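Local coordinates for methyltransferase (Pyrococcus horikoshii, PDB 1IXK), which probably methylates RNA, possibly tRNA, at carbon 5 of cytosine, with S-adenosyl-L-methionine as the methyl donor, at residues G119-D124 / D143-A148; D124-P129 / L192-C197; Y135-M140 / L166-V171; Y147-D152 / I172-S177; S177-G182 / M226-K231. All blocks are in the same frame, centred on the assembly; numbering follows the deposited sequence.

How the contacts relate
The five contacts interleave along the chain within the methyltransferase core, contacts 3 and 4 falling between the segments of contact 2. Contact 1 pairs strands 121-124 and 145-149, contact 4 pairs 145-149 with 171-174, and contact 2 joins the end of 121-124 to 188-194, so all three lie in one sheet; contacts 1 and 2 share Asp124, contacts 1 and 4 Tyr147 and Ala148. Contact 3, centred about 9 Å from contact 1, sets the end of helix 131-139 against the turn leading to strand 171-174. Contact 5 shares Ser177 with contact 4 and reaches helix 215-235, centred about 23 Å from contact 3. Strand-end loops in contacts 2 and 4 carry most of the predicted S-adenosyl-L-methionine site.

Contact 1 of 5, residues G119-D124 / D143-A148; sequences GEIVAD and DGVIYA
From Ile121-Val145 to Ala123-Tyr147 the two strands run parallel, their axes 25° apart, and four backbone bonds join them: Val145 N to Glu120 O (2.9 Å), Val122 N to Val145 O (2.8 Å), Tyr147 N to Val122 O (2.8 Å) and Asp124 N to Tyr147 O (2.8 Å), every N-H...O angle at least 162°. Side chains then alternate between the faces. Ile121, Ala123, Val145 and Tyr147 share one, where Ile121 CG2 meets the edge of the tyrosine ring at CE1 (4.3 Å). CG beside its backbone N (chi1 -72°) leaves this ring edge-on to Val122 O, which lies in its plane, 3.9 Å from Tyr147 CD1. On the other face Val122 CB packs alongside Ile146 CG1 (4.2 Å), near helix 131-139. Before the strands proper, Gly144 takes positive phi, and a beta carbon there would run into Glu120 O and Gly119 N. This is the parallel pair of the beta-alpha-beta unit 121-124, 131-139, 145-149 of the Rossmann-like core. Straight main-chain bonds thus satisfy the backbone groups they use, while carbon side chains of Ile121, Val122, Ile146 and Tyr147 do the packing; the polar exception, Asp124, is bonded to Thr133.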
# COMPACT_ATOMS: atom_id res chain seq x y z
N GLY A 119 10.44 7.21 -18.11
CA GLY A 119 11.49 8.21 -18.09
C GLY A 119 11.71 8.94 -16.77
O GLY A 119 12.72 9.63 -16.60
N GLU A 120 10.78 8.81 -15.84
CA GLU A 120 10.93 9.51 -14.57
C GLU A 120 11.91 8.84 -13.61
O GLU A 120 12.22 7.66 -13.74
CB GLU A 120 9.57 9.67 -13.89
CG GLU A 120 8.59 10.52 -14.68
CD GLU A 120 7.39 10.94 -13.86
OE1 GLU A 120 6.74 10.06 -13.26
OE2 GLU A 120 7.08 12.15 -13.83
N ILE A 121 12.40 9.62 -12.65
CA ILE A 121 13.32 9.15 -11.62
C ILE A 121 12.46 8.89 -10.40
O ILE A 121 11.93 9.82 -9.78
CB ILE A 121 14.37 10.22 -11.30
CG1 ILE A 121 15.08 10.64 -12.59
CG2 ILE A 121 15.38 9.69 -10.29
CD1 ILE A 121 15.67 9.48 -13.38
N VAL A 122 12.32 7.62 -10.05
CA VAL A 122 11.45 7.20 -8.96
C VAL A 122 12.15 6.41 -7.86
O VAL A 122 13.17 5.77 -8.12
CB VAL A 122 10.31 6.32 -9.54
CG1 VAL A 122 9.35 5.89 -8.45
CG2 VAL A 122 9.57 7.10 -10.63
N ALA A 123 11.61 6.48 -6.65
CA ALA A 123 12.16 5.73 -5.53
C ALA A 123 11.05 4.99 -4.78
O ALA A 123 9.97 5.53 -4.57
CB ALA A 123 12.90 6.67 -4.57
N ASP A 124 11.33 3.75 -4.40
CA ASP A 124 10.39 2.97 -3.59
C ASP A 124 11.09 2.93 -2.24
O ASP A 124 12.16 2.34 -2.12
CB ASP A 124 10.23 1.55 -4.14
CG ASP A 124 9.14 0.77 -3.42
OD1 ASP A 124 8.80 1.15 -2.27
OD2 ASP A 124 8.63 -0.22 -3.99
N ASP A 143 11.18 2.15 -18.65
CA ASP A 143 11.92 3.35 -18.99
C ASP A 143 12.03 4.10 -17.67
O ASP A 143 11.31 3.78 -16.73
CB ASP A 143 11.16 4.19 -20.03
CG ASP A 143 11.94 5.42 -20.46
OD1 ASP A 143 13.17 5.45 -20.25
OD2 ASP A 143 11.32 6.36 -21.00
N GLY A 144 12.92 5.08 -17.59
CA GLY A 144 13.09 5.81 -16.35
C GLY A 144 13.93 4.97 -15.40
O GLY A 144 14.58 4.02 -15.84
N VAL A 145 13.93 5.31 -14.11
CA VAL A 145 14.71 4.56 -13.14
C VAL A 145 13.98 4.46 -11.81
O VAL A 145 13.30 5.39 -11.39
CB VAL A 145 16.08 5.22 -12.86
CG1 VAL A 145 16.91 4.35 -11.92
CG2 VAL A 145 16.82 5.45 -14.16
N ILE A 146 14.13 3.32 -11.14
CA ILE A 146 13.51 3.11 -9.84
C ILE A 146 14.58 2.68 -8.86
O ILE A 146 15.23 1.67 -9.06
CB ILE A 146 12.46 2.00 -9.86
CG1 ILE A 146 11.30 2.38 -10.78
CG2 ILE A 146 11.97 1.74 -8.43
CD1 ILE A 146 10.40 1.20 -11.12
N TYR A 147 14.77 3.47 -7.80
CA TYR A 147 15.73 3.13 -6.76
C TYR A 147 14.96 2.47 -5.62
O TYR A 147 13.92 2.97 -5.21
CB TYR A 147 16.45 4.38 -6.24
CG TYR A 147 17.43 5.00 -7.21
CD1 TYR A 147 17.02 5.90 -8.18
CD2 TYR A 147 18.78 4.67 -7.15
CE1 TYR A 147 17.93 6.47 -9.08
CE2 TYR A 147 19.71 5.22 -8.04
CZ TYR A 147 19.27 6.12 -9.00
OH TYR A 147 20.18 6.69 -9.86
N ALA A 148 15.47 1.35 -5.11
CA ALA A 148 14.83 0.65 -4.00
C ALA A 148 15.91 0.24 -3.00
O ALA A 148 17.07 0.05 -3.37
CB ALA A 148 14.08 -0.58 -4.51

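Contact 2 of 5, residues D124-P129 / L192-C197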
# COMPACT_ATOMS: atom_id res chain seq x y z
N ASP A 124 11.33 3.75 -4.40
CA ASP A 124 10.39 2.97 -3.59
C ASP A 124 11.09 2.93 -2.24
O ASP A 124 12.16 2.34 -2.12
CB ASP A 124 10.23 1.55 -4.14
CG ASP A 124 9.14 0.77 -3.42
OD1 ASP A 124 8.80 1.15 -2.27
OD2 ASP A 124 8.63 -0.22 -3.99
N MSE A 125 10.51 3.57 -1.23
CA MSE A 125 11.13 3.60 0.08
C MSE A 125 10.73 2.46 1.00
O MSE A 125 10.97 2.51 2.20
CB MSE A 125 10.84 4.95 0.76
CG MSE A 125 11.62 6.12 0.17
SE MSE A 125 11.25 7.66 1.03
CE MSE A 125 12.27 7.45 2.55
N ALA A 126 10.13 1.42 0.42
CA ALA A 126 9.70 0.26 1.20
C ALA A 126 10.85 -0.42 1.92
O ALA A 126 12.00 -0.38 1.46
CB ALA A 126 9.00 -0.75 0.29
N ALA A 127 10.55 -1.04 3.06
CA ALA A 127 11.56 -1.76 3.82
C ALA A 127 11.83 -3.07 3.10
O ALA A 127 12.95 -3.59 3.10
CB ALA A 127 11.06 -2.02 5.23
N ALA A 128 10.79 -3.61 2.48
CA ALA A 128 10.90 -4.87 1.74
C ALA A 128 10.37 -4.68 0.32
O ALA A 128 9.26 -5.10 -0.00
CB ALA A 128 10.12 -5.96 2.45
N PRO A 129 11.16 -4.03 -0.55
CA PRO A 129 10.77 -3.79 -1.94
C PRO A 129 10.43 -5.10 -2.63
O PRO A 129 11.05 -6.13 -2.34
CB PRO A 129 12.01 -3.14 -2.55
CG PRO A 129 12.70 -2.52 -1.38
CD PRO A 129 12.53 -3.54 -0.29
N LEU A 192 7.47 6.50 -3.62
CA LEU A 192 6.47 5.60 -3.07
C LEU A 192 6.90 5.28 -1.64
O LEU A 192 7.95 4.68 -1.43
CB LEU A 192 6.38 4.30 -3.88
CG LEU A 192 5.21 3.38 -3.51
CD1 LEU A 192 3.89 4.05 -3.90
CD2 LEU A 192 5.34 2.04 -4.23
N LEU A 193 6.10 5.70 -0.66
CA LEU A 193 6.39 5.43 0.74
C LEU A 193 5.30 4.51 1.25
O LEU A 193 4.30 4.96 1.82
CB LEU A 193 6.42 6.72 1.56
CG LEU A 193 6.61 6.59 3.07
CD1 LEU A 193 7.77 5.64 3.39
CD2 LEU A 193 6.87 7.97 3.65
N ASP A 194 5.50 3.22 1.00
CA ASP A 194 4.55 2.19 1.38
C ASP A 194 5.07 1.39 2.57
O ASP A 194 6.15 0.81 2.51
CB ASP A 194 4.31 1.25 0.20
CG ASP A 194 5.60 0.79 -0.47
OD1 ASP A 194 5.69 -0.40 -0.83
OD2 ASP A 194 6.53 1.62 -0.64
N ALA A 195 4.30 1.36 3.65
CA ALA A 195 4.70 0.61 4.83
C ALA A 195 4.27 -0.84 4.70
O ALA A 195 3.30 -1.14 4.01
CB ALA A 195 4.07 1.24 6.07
N PRO A 196 4.99 -1.76 5.36
CA PRO A 196 4.65 -3.19 5.30
C PRO A 196 3.19 -3.40 5.70
O PRO A 196 2.71 -2.81 6.67
CB PRO A 196 5.61 -3.82 6.29
CG PRO A 196 6.82 -2.92 6.20
CD PRO A 196 6.19 -1.55 6.19
N CYS A 197 2.49 -4.25 4.95
CA CYS A 197 1.09 -4.51 5.27
C CYS A 197 1.00 -5.49 6.43
O CYS A 197 0.66 -6.66 6.24
CB CYS A 197 0.35 -5.07 4.05
SG CYS A 197 -1.45 -4.84 4.19
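Asp194 reaches across to Asp124 and Ala126, and its carboxylate can be followed outward. From CB the chain turns to CG, which sits between the backbone N and the carbonyl carbon, the crowded position (chi1 48°). CG lies 3.8 Å from Ala126 CB and 3.7 Å from Asp124 OD1. Beyond it the group divides: OD1 rests 3.5 Å from Ala126 CB, while OD2 touches the same methyl and stands 2.8 Å from Asp124 OD1, two acceptors of like charge and not a hydrogen bond. The carboxylate planes are 40° apart and the side chains cross at about a right angle. Asp124 OD1 receives Ala126 N from above the carboxylate plane (3.0 Å), an Asx turn. On the main chain, Met125 N donates to Leu192 O (2.8 Å) almost straight along the C=O axis, continuing the parallel pairing of Asp124 with Leu192; Met125 CB packs on Leu193 CD1 (4.1 Å). Strand 121-124 thus ends in the predicted S-adenosyl-L-methionine loop, which includes Ala126, beside the end of strand 188-194, where Asp194 is also a predicted site residue. The close carboxylates, eased by Ala126 N, Thr133 and weakly by Lys132, would probably raise the proton affinity of one of them.

Contact 3 of 5, residues Y135-M140 / L166-V171; sequences YLAQLM and LGVLNV
Ala137 CB fits against Val168 CG1 at 3.4 Å, closer than methyl carbons usually come, and this is the tight part of the contact. The alanine methyl points toward the turn and also meets Asn170 OD1 at 3.4 Å, while Val168 CG2 adds a looser touch at 4.0 Å. A small residue on this helix face lets the turn come so near that the CA atoms of Ala137 and Val168 are 6.4 Å apart. Val168, though tightly met, is only partly buried. The looser side is Val171 and Met140: Val171 CG2 stays 4.4 Å from Ala137 CB, and Met140, present as selenomethionine, offers its CB to Asn170 ND2 at 3.9 Å, the two side chains crossing obliquely. Asn170 CG lies between its backbone N and carbonyl carbon (chi1 65°), which brings the amide to Ala137 and Met140. The turn begins at Gly167, whose positive phi closes helix 153-166 in a Schellman motif. The two segments share no hydrogen bond. Asn170 instead directs ND2 to the backbone O of Asp143, which fixes the turn of its amide; OD1 is then buried against the alanine methyl with no polar partner in the model. A leucine in place of Asn170 would probably leave Asp143 O without this donor and press bulkier branches against Ala137. Strand 145-149 runs alongside: Ile146 touches Leu136, Ala137, Met140 and Asn170, and its N is bonded to Asn170 O. The contact thus sets the C-terminal end of helix 131-139 over the sheet, beside the link from helix 153-166 to strand 171-174.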
# COMPACT_ATOMS: atom_id res chain seq x y z
N TYR A 135 5.48 -3.18 -9.99
CA TYR A 135 4.29 -2.55 -10.55
C TYR A 135 4.72 -1.20 -11.11
O TYR A 135 4.34 -0.81 -12.22
CB TYR A 135 3.20 -2.38 -9.48
CG TYR A 135 1.78 -2.29 -10.04
CD1 TYR A 135 0.68 -2.58 -9.23
CD2 TYR A 135 1.54 -1.94 -11.37
CE1 TYR A 135 -0.62 -2.54 -9.73
CE2 TYR A 135 0.23 -1.90 -11.89
CZ TYR A 135 -0.84 -2.21 -11.06
OH TYR A 135 -2.13 -2.18 -11.54
N LEU A 136 5.54 -0.47 -10.33
CA LEU A 136 6.04 0.83 -10.78
C LEU A 136 6.78 0.64 -12.10
O LEU A 136 6.63 1.45 -13.02
CB LEU A 136 7.01 1.43 -9.75
CG LEU A 136 6.49 1.77 -8.36
CD1 LEU A 136 7.67 2.17 -7.47
CD2 LEU A 136 5.45 2.89 -8.43
N ALA A 137 7.57 -0.42 -12.19
CA ALA A 137 8.33 -0.71 -13.40
C ALA A 137 7.47 -0.89 -14.64
O ALA A 137 7.80 -0.36 -15.70
CB ALA A 137 9.21 -1.94 -13.18
N GLN A 138 6.37 -1.64 -14.54
CA GLN A 138 5.55 -1.85 -15.73
C GLN A 138 4.77 -0.58 -16.08
O GLN A 138 4.52 -0.31 -17.25
CB GLN A 138 4.62 -3.07 -15.56
CG GLN A 138 3.50 -2.96 -14.53
CD GLN A 138 2.70 -4.25 -14.43
OE1 GLN A 138 3.19 -5.27 -13.95
NE2 GLN A 138 1.45 -4.20 -14.88
N LEU A 139 4.42 0.21 -15.08
CA LEU A 139 3.71 1.45 -15.33
C LEU A 139 4.65 2.41 -16.06
O LEU A 139 4.21 3.25 -16.85
CB LEU A 139 3.21 2.06 -14.01
CG LEU A 139 2.05 1.33 -13.33
CD1 LEU A 139 1.85 1.85 -11.91
CD2 LEU A 139 0.77 1.52 -14.15
N MSE A 140 5.94 2.27 -15.80
CA MSE A 140 6.96 3.12 -16.43
C MSE A 140 7.43 2.50 -17.75
O MSE A 140 8.28 3.05 -18.44
CB MSE A 140 8.15 3.30 -15.47
CG MSE A 140 7.79 4.03 -14.16
SE MSE A 140 9.04 3.92 -12.83
CE MSE A 140 10.21 5.06 -13.42
N LEU A 166 10.05 -11.29 -14.21
CA LEU A 166 9.07 -10.33 -14.71
C LEU A 166 9.58 -9.49 -15.88
O LEU A 166 8.81 -8.76 -16.50
CB LEU A 166 8.62 -9.40 -13.58
CG LEU A 166 7.93 -10.08 -12.39
CD1 LEU A 166 7.69 -9.07 -11.27
CD2 LEU A 166 6.61 -10.68 -12.85
N GLY A 167 10.87 -9.59 -16.18
CA GLY A 167 11.42 -8.82 -17.28
C GLY A 167 11.61 -7.34 -16.96
O GLY A 167 11.61 -6.50 -17.85
N VAL A 168 11.76 -7.03 -15.67
CA VAL A 168 11.96 -5.66 -15.23
C VAL A 168 13.42 -5.26 -15.42
O VAL A 168 14.32 -5.92 -14.91
CB VAL A 168 11.57 -5.51 -13.75
CG1 VAL A 168 11.89 -4.11 -13.25
CG2 VAL A 168 10.08 -5.82 -13.58
N LEU A 169 13.64 -4.16 -16.14
CA LEU A 169 15.00 -3.72 -16.45
C LEU A 169 15.42 -2.36 -15.89
O LEU A 169 16.58 -1.98 -16.02
CB LEU A 169 15.18 -3.66 -17.98
CG LEU A 169 14.82 -4.93 -18.77
CD1 LEU A 169 14.83 -4.63 -20.26
CD2 LEU A 169 15.82 -6.02 -18.43
N ASN A 170 14.49 -1.65 -15.26
CA ASN A 170 14.81 -0.31 -14.77
C ASN A 170 14.90 -0.10 -13.26
O ASN A 170 14.83 1.03 -12.79
CB ASN A 170 13.78 0.67 -15.33
CG ASN A 170 12.38 0.39 -14.83
OD1 ASN A 170 12.13 -0.66 -14.23
ND2 ASN A 170 11.46 1.32 -15.07
N VAL A 171 15.09 -1.18 -12.50
CA VAL A 171 15.19 -1.06 -11.05
C VAL A 171 16.62 -1.21 -10.58
O VAL A 171 17.38 -2.03 -11.10
CB VAL A 171 14.32 -2.13 -10.33
CG1 VAL A 171 14.47 -1.99 -8.80
CG2 VAL A 171 12.86 -1.98 -10.72

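Contact 4 of 5, residues Y147-D152 / I172-S177; sequences YAFDVD and ILFHSS
Phe174 stands between two other rings, Phe149 and Tyr147. This aromatic cluster lies on one face of the parallel pair of strands 145-149 and 171-174, joined through helix 153-166 as a beta-alpha-beta unit of the Rossmann-like methyltransferase fold. The edge of Phe174 is turned toward the face of Phe149 in an offset edge-to-face pair, centroids 5.7 Å apart and planes at 65°, with Phe174 CD2 3.7 Å from Phe149 CE2. Tyr147 meets it rim to rim instead, planes at 40°: Phe174 CE2 lies near the tyrosine ring plane, 3.3 Å from Tyr147 CD2, so neither ring covers the other's face. Ile172 CD1 approaches the tyrosine at CE2. On the other face Ala148 CB packs on Leu173 CD2 (3.7 Å). Main-chain bonds run from Ala148 N to Ile172 O, from Phe174 N to Ala148 O and from Asp150 N to Phe174 O. Phe149 also reaches past the strand end, where its CB touches Ser176 O at 3.1 Å and its ring extends to Ser177 O. A serine here would probably open a gap between Phe174 and Ile181 and leave the Phe174 ring without the face it leans on. Asp150, a predicted S-adenosyl-L-methionine ligand, has OD1 fixed by Asp152 N in an Asx turn and by a salt bridge to Arg155. Beyond it His175 brings its ring edge-on to the turn, CG opposite its backbone N (chi1 -176°), and NE2 donates to Val151 O at 2.8 Å in a bent bond, in the ring plane but well above the carbonyl plane.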
# COMPACT_ATOMS: atom_id res chain seq x y z
N TYR A 147 14.77 3.47 -7.80
CA TYR A 147 15.73 3.13 -6.76
C TYR A 147 14.96 2.47 -5.62
O TYR A 147 13.92 2.97 -5.21
CB TYR A 147 16.45 4.38 -6.24
CG TYR A 147 17.43 5.00 -7.21
CD1 TYR A 147 17.02 5.90 -8.18
CD2 TYR A 147 18.78 4.67 -7.15
CE1 TYR A 147 17.93 6.47 -9.08
CE2 TYR A 147 19.71 5.22 -8.04
CZ TYR A 147 19.27 6.12 -9.00
OH TYR A 147 20.18 6.69 -9.86
N ALA A 148 15.47 1.35 -5.11
CA ALA A 148 14.83 0.65 -4.00
C ALA A 148 15.91 0.24 -3.00
O ALA A 148 17.07 0.05 -3.37
CB ALA A 148 14.08 -0.58 -4.51
N PHE A 149 15.51 0.10 -1.73
CA PHE A 149 16.43 -0.25 -0.65
C PHE A 149 15.93 -1.40 0.21
O PHE A 149 14.75 -1.45 0.56
CB PHE A 149 16.65 0.97 0.26
CG PHE A 149 17.02 2.24 -0.47
CD1 PHE A 149 16.09 2.90 -1.26
CD2 PHE A 149 18.30 2.77 -0.34
CE1 PHE A 149 16.43 4.09 -1.92
CE2 PHE A 149 18.65 3.95 -1.00
CZ PHE A 149 17.71 4.61 -1.78
N ASP A 150 16.82 -2.31 0.56
CA ASP A 150 16.49 -3.45 1.42
C ASP A 150 17.72 -3.76 2.27
O ASP A 150 18.80 -3.98 1.73
CB ASP A 150 16.13 -4.68 0.58
CG ASP A 150 15.39 -5.74 1.39
OD1 ASP A 150 15.60 -5.83 2.62
OD2 ASP A 150 14.60 -6.50 0.79
N VAL A 151 17.55 -3.77 3.59
CA VAL A 151 18.67 -4.06 4.49
C VAL A 151 18.96 -5.55 4.56
O VAL A 151 20.00 -5.97 5.07
CB VAL A 151 18.39 -3.54 5.92
CG1 VAL A 151 18.16 -2.03 5.89
CG2 VAL A 151 17.18 -4.26 6.50
N ASP A 152 18.04 -6.36 4.03
CA ASP A 152 18.17 -7.82 4.05
C ASP A 152 18.69 -8.30 2.70
O ASP A 152 17.94 -8.36 1.73
CB ASP A 152 16.81 -8.46 4.32
CG ASP A 152 16.89 -9.96 4.53
OD1 ASP A 152 17.59 -10.64 3.75
OD2 ASP A 152 16.24 -10.47 5.47
N ILE A 172 17.00 -0.39 -9.60
CA ILE A 172 18.34 -0.45 -9.01
C ILE A 172 18.11 -0.76 -7.53
O ILE A 172 17.40 -0.03 -6.84
CB ILE A 172 19.09 0.90 -9.13
CG1 ILE A 172 19.31 1.24 -10.61
CG2 ILE A 172 20.43 0.81 -8.41
CD1 ILE A 172 20.08 2.53 -10.84
N LEU A 173 18.70 -1.86 -7.05
CA LEU A 173 18.53 -2.27 -5.66
C LEU A 173 19.76 -2.00 -4.82
O LEU A 173 20.85 -2.45 -5.16
CB LEU A 173 18.20 -3.76 -5.59
CG LEU A 173 16.91 -4.25 -6.24
CD1 LEU A 173 16.89 -5.78 -6.25
CD2 LEU A 173 15.72 -3.70 -5.50
N PHE A 174 19.58 -1.28 -3.72
CA PHE A 174 20.69 -0.98 -2.82
C PHE A 174 20.54 -1.73 -1.50
O PHE A 174 19.43 -1.86 -0.98
CB PHE A 174 20.76 0.52 -2.53
CG PHE A 174 21.10 1.35 -3.72
CD1 PHE A 174 22.03 0.91 -4.66
CD2 PHE A 174 20.53 2.61 -3.89
CE1 PHE A 174 22.38 1.70 -5.75
CE2 PHE A 174 20.88 3.41 -4.97
CZ PHE A 174 21.81 2.95 -5.90
N HIS A 175 21.65 -2.21 -0.97
CA HIS A 175 21.64 -2.93 0.30
C HIS A 175 21.84 -1.89 1.39
O HIS A 175 22.95 -1.71 1.88
CB HIS A 175 22.77 -3.96 0.35
CG HIS A 175 22.76 -4.79 1.59
ND1 HIS A 175 23.89 -5.38 2.10
CD2 HIS A 175 21.74 -5.14 2.42
CE1 HIS A 175 23.58 -6.06 3.20
NE2 HIS A 175 22.28 -5.93 3.41
N SER A 176 20.76 -1.21 1.74
CA SER A 176 20.80 -0.16 2.75
C SER A 176 19.35 0.19 3.09
O SER A 176 18.42 -0.32 2.48
CB SER A 176 21.52 1.06 2.18
OG SER A 176 21.47 2.18 3.05
N SER A 177 19.18 1.06 4.09
CA SER A 177 17.84 1.51 4.49
C SER A 177 17.47 2.70 3.62
O SER A 177 18.33 3.51 3.27
CB SER A 177 17.85 1.92 5.97
OG SER A 177 16.68 2.64 6.29

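Contact 5 of 5, residues S177-G182 / M226-K231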
# COMPACT_ATOMS: atom_id res chain seq x y z
N SER A 177 19.18 1.06 4.09
CA SER A 177 17.84 1.51 4.49
C SER A 177 17.47 2.70 3.62
O SER A 177 18.33 3.51 3.27
CB SER A 177 17.85 1.92 5.97
OG SER A 177 16.68 2.64 6.29
N SER A 178 16.19 2.83 3.29
CA SER A 178 15.76 3.95 2.46
C SER A 178 15.97 5.29 3.17
O SER A 178 15.88 6.35 2.55
CB SER A 178 14.29 3.80 2.06
OG SER A 178 13.45 3.70 3.19
N LEU A 179 16.25 5.24 4.47
CA LEU A 179 16.49 6.47 5.22
C LEU A 179 17.77 7.17 4.75
O LEU A 179 17.97 8.35 5.02
CB LEU A 179 16.58 6.18 6.72
CG LEU A 179 15.25 5.94 7.44
CD1 LEU A 179 15.50 5.56 8.89
CD2 LEU A 179 14.39 7.19 7.37
N HIS A 180 18.62 6.43 4.04
CA HIS A 180 19.88 6.97 3.52
C HIS A 180 19.70 7.50 2.10
O HIS A 180 20.68 7.85 1.44
CB HIS A 180 20.96 5.88 3.51
CG HIS A 180 21.29 5.33 4.86
ND1 HIS A 180 21.91 6.08 5.84
CD2 HIS A 180 21.09 4.10 5.39
CE1 HIS A 180 22.07 5.33 6.92
NE2 HIS A 180 21.58 4.13 6.67
N ILE A 181 18.46 7.55 1.63
CA ILE A 181 18.18 8.00 0.28
C ILE A 181 18.82 9.36 -0.03
O ILE A 181 19.26 9.61 -1.15
CB ILE A 181 16.65 8.04 0.02
CG1 ILE A 181 16.37 8.21 -1.47
CG2 ILE A 181 16.01 9.16 0.83
CD1 ILE A 181 14.93 7.93 -1.86
N GLY A 182 18.91 10.23 0.97
CA GLY A 182 19.51 11.53 0.76
C GLY A 182 20.98 11.51 0.37
O GLY A 182 21.48 12.45 -0.25
N MSE A 226 7.09 9.25 10.23
CA MSE A 226 7.40 10.67 10.14
C MSE A 226 8.82 10.85 9.58
O MSE A 226 9.05 11.66 8.70
CB MSE A 226 7.29 11.33 11.53
CG MSE A 226 5.85 11.48 12.06
SE MSE A 226 5.76 12.06 13.78
CE MSE A 226 6.37 13.72 13.64
N ARG A 227 9.77 10.07 10.11
CA ARG A 227 11.15 10.16 9.65
C ARG A 227 11.26 9.84 8.17
O ARG A 227 11.94 10.55 7.42
CB ARG A 227 12.06 9.19 10.41
CG ARG A 227 12.34 9.55 11.85
CD ARG A 227 13.18 8.46 12.51
NE ARG A 227 13.41 8.74 13.93
CZ ARG A 227 14.21 9.69 14.39
NH1 ARG A 227 14.88 10.47 13.54
NH2 ARG A 227 14.34 9.88 15.69
N LEU A 228 10.60 8.77 7.75
CA LEU A 228 10.63 8.35 6.36
C LEU A 228 9.99 9.39 5.44
O LEU A 228 10.53 9.72 4.39
CB LEU A 228 9.91 7.01 6.20
CG LEU A 228 10.63 5.81 6.82
CD1 LEU A 228 9.70 4.61 6.91
CD2 LEU A 228 11.86 5.49 5.99
N LEU A 229 8.84 9.92 5.86
CA LEU A 229 8.14 10.91 5.06
C LEU A 229 8.98 12.18 4.89
O LEU A 229 9.01 12.77 3.81
CB LEU A 229 6.79 11.24 5.70
CG LEU A 229 5.90 12.24 4.96
CD1 LEU A 229 5.66 11.78 3.52
CD2 LEU A 229 4.59 12.37 5.70
N GLU A 230 9.66 12.60 5.96
CA GLU A 230 10.50 13.78 5.87
C GLU A 230 11.68 13.55 4.93
O GLU A 230 12.00 14.42 4.11
CB GLU A 230 11.01 14.19 7.26
CG GLU A 230 12.02 15.32 7.24
CD GLU A 230 12.15 16.03 8.57
OE1 GLU A 230 12.01 15.37 9.62
OE2 GLU A 230 12.39 17.26 8.56
N LYS A 231 12.33 12.39 5.02
CA LYS A 231 13.45 12.10 4.13
C LYS A 231 12.99 12.04 2.67
O LYS A 231 13.69 12.48 1.76
CB LYS A 231 14.12 10.77 4.50
CG LYS A 231 14.81 10.76 5.87
CD LYS A 231 15.83 11.89 6.01
CE LYS A 231 16.90 11.82 4.93
NZ LYS A 231 17.89 12.94 5.03
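Leu179 and Leu228 cross at about a right angle, their CD2 methyls meeting at 3.3 Å, closer than usual for two carbons. Leu228 CD2 also touches Leu179 CG and Ser178 OG, each at 3.7 Å. Leu179 in turn lies across Lys231, again at about a right angle: its CD2 rests 3.9 Å from Lys231 CG. The lysine bends at its second and third torsions (-55° and -58°), which folds the chain back so that CE comes to 3.6 Å from Leu179 O while NZ is carried on to a salt bridge with Glu234, on the same helix. Further along the 3-10 segment, Ile181 CG2 approaches the lysine backbone at Lys231 O (4.2 Å). The 3-10 segment 178-182 is started by an ST turn, Ser177 OG accepting from Leu179 N at 3.2 Å. Ser178 OG has its own partner, Met125 O, tying this turn to the end of strand 121-124. Plain packing thus seats the link between strands 171-174 and 188-194 on helix 215-235. No polar bond joins the two segments: leucine branches and the aliphatic part of a lysine do the touching, while the ammonium and the serine hydroxyl are satisfied by partners outside them, so the grip rests on shape and apolar surface.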